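Local coordinates for protein ferulic acid esterase, AmCE1/Fae1A (PDB 5CXX) that probably hydrolyses feruloyl esters as an alpha/beta-hydrolase esterase, and is captured here with ferulic acid bound, at residues H233-L236 and T237-N240. Sequence-based numbering, arbitrary orientation.
Sequences HEIL and TRNN. With GOL (glycerol), chain H.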
ATOM      1  N   HIS A 233     -14.558   2.674   5.518  1.00 19.96           N
ATOM      2  CA  HIS A 233     -15.540   1.767   4.877  1.00 20.31           C
ATOM      3  C   HIS A 233     -16.906   2.432   4.812  1.00 22.16           C
ATOM      4  O   HIS A 233     -17.616   2.374   3.790  1.00 23.21           O
ATOM      5  CB  HIS A 233     -15.578   0.430   5.643  1.00 21.51           C
ATOM      6  CG  HIS A 233     -16.814  -0.357   5.401  1.00 21.36           C
ATOM      7  ND1 HIS A 233     -17.142  -0.866   4.158  1.00 23.38           N
ATOM      8  CD2 HIS A 233     -17.846  -0.680   6.231  1.00 26.25           C
ATOM      9  CE1 HIS A 233     -18.307  -1.492   4.249  1.00 25.61           C
ATOM     10  NE2 HIS A 233     -18.749  -1.408   5.496  1.00 27.37           N
ATOM     11  N   GLU A 234     -17.287   3.029   5.914  1.00 20.66           N
ATOM     12  CA  GLU A 234     -18.616   3.630   5.978  1.00 22.51           C
ATOM     13  C   GLU A 234     -18.773   4.832   5.027  1.00 22.54           C
ATOM     14  O   GLU A 234     -19.801   4.993   4.394  1.00 25.43           O
ATOM     15  CB  GLU A 234     -18.923   4.006   7.425  1.00 23.23           C
ATOM     16  CG  GLU A 234     -19.161   2.719   8.230  1.00 24.23           C
ATOM     17  CD  GLU A 234     -19.286   2.912   9.745  1.00 34.21           C
ATOM     18  OE1 GLU A 234     -19.498   1.910  10.461  1.00 32.13           O
ATOM     19  OE2 GLU A 234     -19.168   4.050  10.222  1.00 40.39           O
ATOM     20  N   ILE A 235     -17.749   5.682   4.950  1.00 21.82           N
ATOM     21  CA  ILE A 235     -17.803   6.847   4.086  1.00 22.45           C
ATOM     22  C   ILE A 235     -17.808   6.416   2.614  1.00 21.10           C
ATOM     23  O   ILE A 235     -18.621   6.884   1.873  1.00 21.49           O
ATOM     24  CB  ILE A 235     -16.532   7.748   4.361  1.00 20.26           C
ATOM     25  CG1 ILE A 235     -16.658   8.379   5.754  1.00 20.51           C
ATOM     26  CG2 ILE A 235     -16.374   8.834   3.243  1.00 20.85           C
ATOM     27  CD1 ILE A 235     -15.276   8.839   6.376  1.00 23.26           C
ATOM     28  N   LEU A 236     -16.952   5.457   2.249  1.00 21.94           N
ATOM     29  CA  LEU A 236     -16.893   4.972   0.850  1.00 21.13           C
ATOM     30  C   LEU A 236     -18.239   4.379   0.477  1.00 22.71           C
ATOM     31  O   LEU A 236     -18.757   4.583  -0.647  1.00 23.11           O
ATOM     32  CB  LEU A 236     -15.797   3.931   0.678  1.00 19.73           C
ATOM     33  CG  LEU A 236     -14.419   4.634   0.784  1.00 19.77           C
ATOM     34  CD1 LEU A 236     -13.343   3.541   0.706  1.00 21.65           C
ATOM     35  CD2 LEU A 236     -14.181   5.590  -0.422  1.00 22.03           C
ATOM     36  N   THR A 237     -18.839   3.642   1.419  1.00 20.66           N
ATOM     37  CA  THR A 237     -20.150   3.035   1.164  1.00 21.06           C
ATOM     38  C   THR A 237     -21.208   4.112   0.940  1.00 25.92           C
ATOM     39  O   THR A 237     -22.013   4.046   0.007  1.00 25.61           O
ATOM     40  CB  THR A 237     -20.597   2.133   2.370  1.00 20.25           C
ATOM     41  OG1 THR A 237     -19.638   1.093   2.524  1.00 24.34           O
ATOM     42  CG2 THR A 237     -21.960   1.485   2.096  1.00 24.55           C
ATOM     43  N   ARG A 238     -21.237   5.112   1.804  1.00 24.41           N
ATOM     44  CA  ARG A 238     -22.181   6.267   1.673  1.00 25.50           C
ATOM     45  C   ARG A 238     -21.983   6.949   0.302  1.00 25.53           C
ATOM     46  O   ARG A 238     -22.976   7.447  -0.328  1.00 26.99           O
ATOM     47  CB  ARG A 238     -21.880   7.291   2.789  1.00 38.11           C
ATOM     48  CG  ARG A 238     -22.911   7.875   3.691  1.00 48.10           C
ATOM     49  CD  ARG A 238     -22.145   8.639   4.891  1.00 32.92           C
ATOM     50  NE  ARG A 238     -22.202   7.818   6.112  1.00 32.35           N
ATOM     51  CZ  ARG A 238     -21.239   7.755   7.027  1.00 33.03           C
ATOM     52  NH1 ARG A 238     -20.141   8.487   6.847  1.00 42.26           N
ATOM     53  NH2 ARG A 238     -21.341   6.951   8.106  1.00 31.37           N
ATOM     54  N   ASN A 239     -20.743   6.928  -0.183  1.00 23.77           N
ATOM     55  CA  ASN A 239     -20.407   7.622  -1.416  1.00 21.14           C
ATOM     56  C   ASN A 239     -20.513   6.749  -2.623  1.00 24.81           C
ATOM     57  O   ASN A 239     -20.100   7.153  -3.683  1.00 25.32           O
ATOM     58  CB  ASN A 239     -19.006   8.192  -1.329  1.00 21.37           C
ATOM     59  CG  ASN A 239     -18.906   9.360  -0.366  1.00 21.73           C
ATOM     60  OD1 ASN A 239     -19.903   9.899   0.121  1.00 23.61           O
ATOM     61  ND2 ASN A 239     -17.669   9.777  -0.103  1.00 22.14           N
ATOM     62  N   ASN A 240     -21.081   5.548  -2.463  1.00 24.48           N
ATOM     63  CA  ASN A 240     -21.265   4.631  -3.583  1.00 25.25           C
ATOM     64  C   ASN A 240     -19.984   4.218  -4.272  1.00 22.36           C
ATOM     65  O   ASN A 240     -19.952   4.074  -5.519  1.00 25.82           O
ATOM     66  CB  ASN A 240     -22.235   5.243  -4.615  1.00 28.57           C
ATOM     67  CG  ASN A 240     -23.578   5.497  -4.050  1.00 38.11           C
ATOM     68  OD1 ASN A 240     -23.938   6.649  -3.705  1.00 39.60           O
ATOM     69  ND2 ASN A 240     -24.337   4.435  -3.918  1.00 36.86           N
TER
HETATM   70  C1  GOL H 305     -16.802   9.494  10.613  1.00 53.13           C
HETATM   71  O1  GOL H 305     -16.658   9.581  12.019  1.00 54.45           O
HETATM   72  C2  GOL H 305     -18.143   8.892  10.236  1.00 51.60           C
HETATM   73  O2  GOL H 305     -18.612   9.593   9.107  1.00 46.28           O
HETATM   74  C3  GOL H 305     -18.069   7.395   9.917  1.00 53.93           C
HETATM   75  O3  GOL H 305     -19.390   6.869   9.854  1.00 54.99           O
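A Schellman motif closes helix 228-238 where His-233 to Leu-236 pass into Thr-237 to Asn-240. In its last full turn His-233 O takes two bonds from Thr-237, its N at 3.0 Å and its OG1 at 2.7 Å, arriving from opposite faces of the carbonyl plane. OG1 gets there because it sits beside its own backbone N, chi1 -61°, and it also lies over one face of the His-233 imidazole, 3.4 Å from CE1. Arg-238 N bonds Glu-234 O almost straight, 164° at the hydrogen, while its side chain, bent at chi3, lays the guanidinium over that same oxygen. Glu-234 OE2 and Arg-238 NH2 stay 4.2 Å apart, too far for a salt bridge; a glycerol, probably from the crystallisation liquor, bridges them: O3 accepts from NH2 at 2.6 Å and donates to OE2. Asn-239 N reaches Ile-235 O, and its amide runs alongside Ile-235, ND2 in van der Waals contact with CG2 at 3.7 Å. The ND2 hydrogens go to Phe-205 O and Glu-202 O, so a leucine here would probably leave both carbonyls without that donor. Asn-240, at positive phi, then gives its N to Thr-237 O, and Gln-241 N turns back to Leu-236 O. Helix 228-238 links strand 213-219 to edge strand 244-248 in a beta-alpha-beta unit, with His-233 bonded through ND1 to His-243 and stacked on Trp-245 of that edge strand.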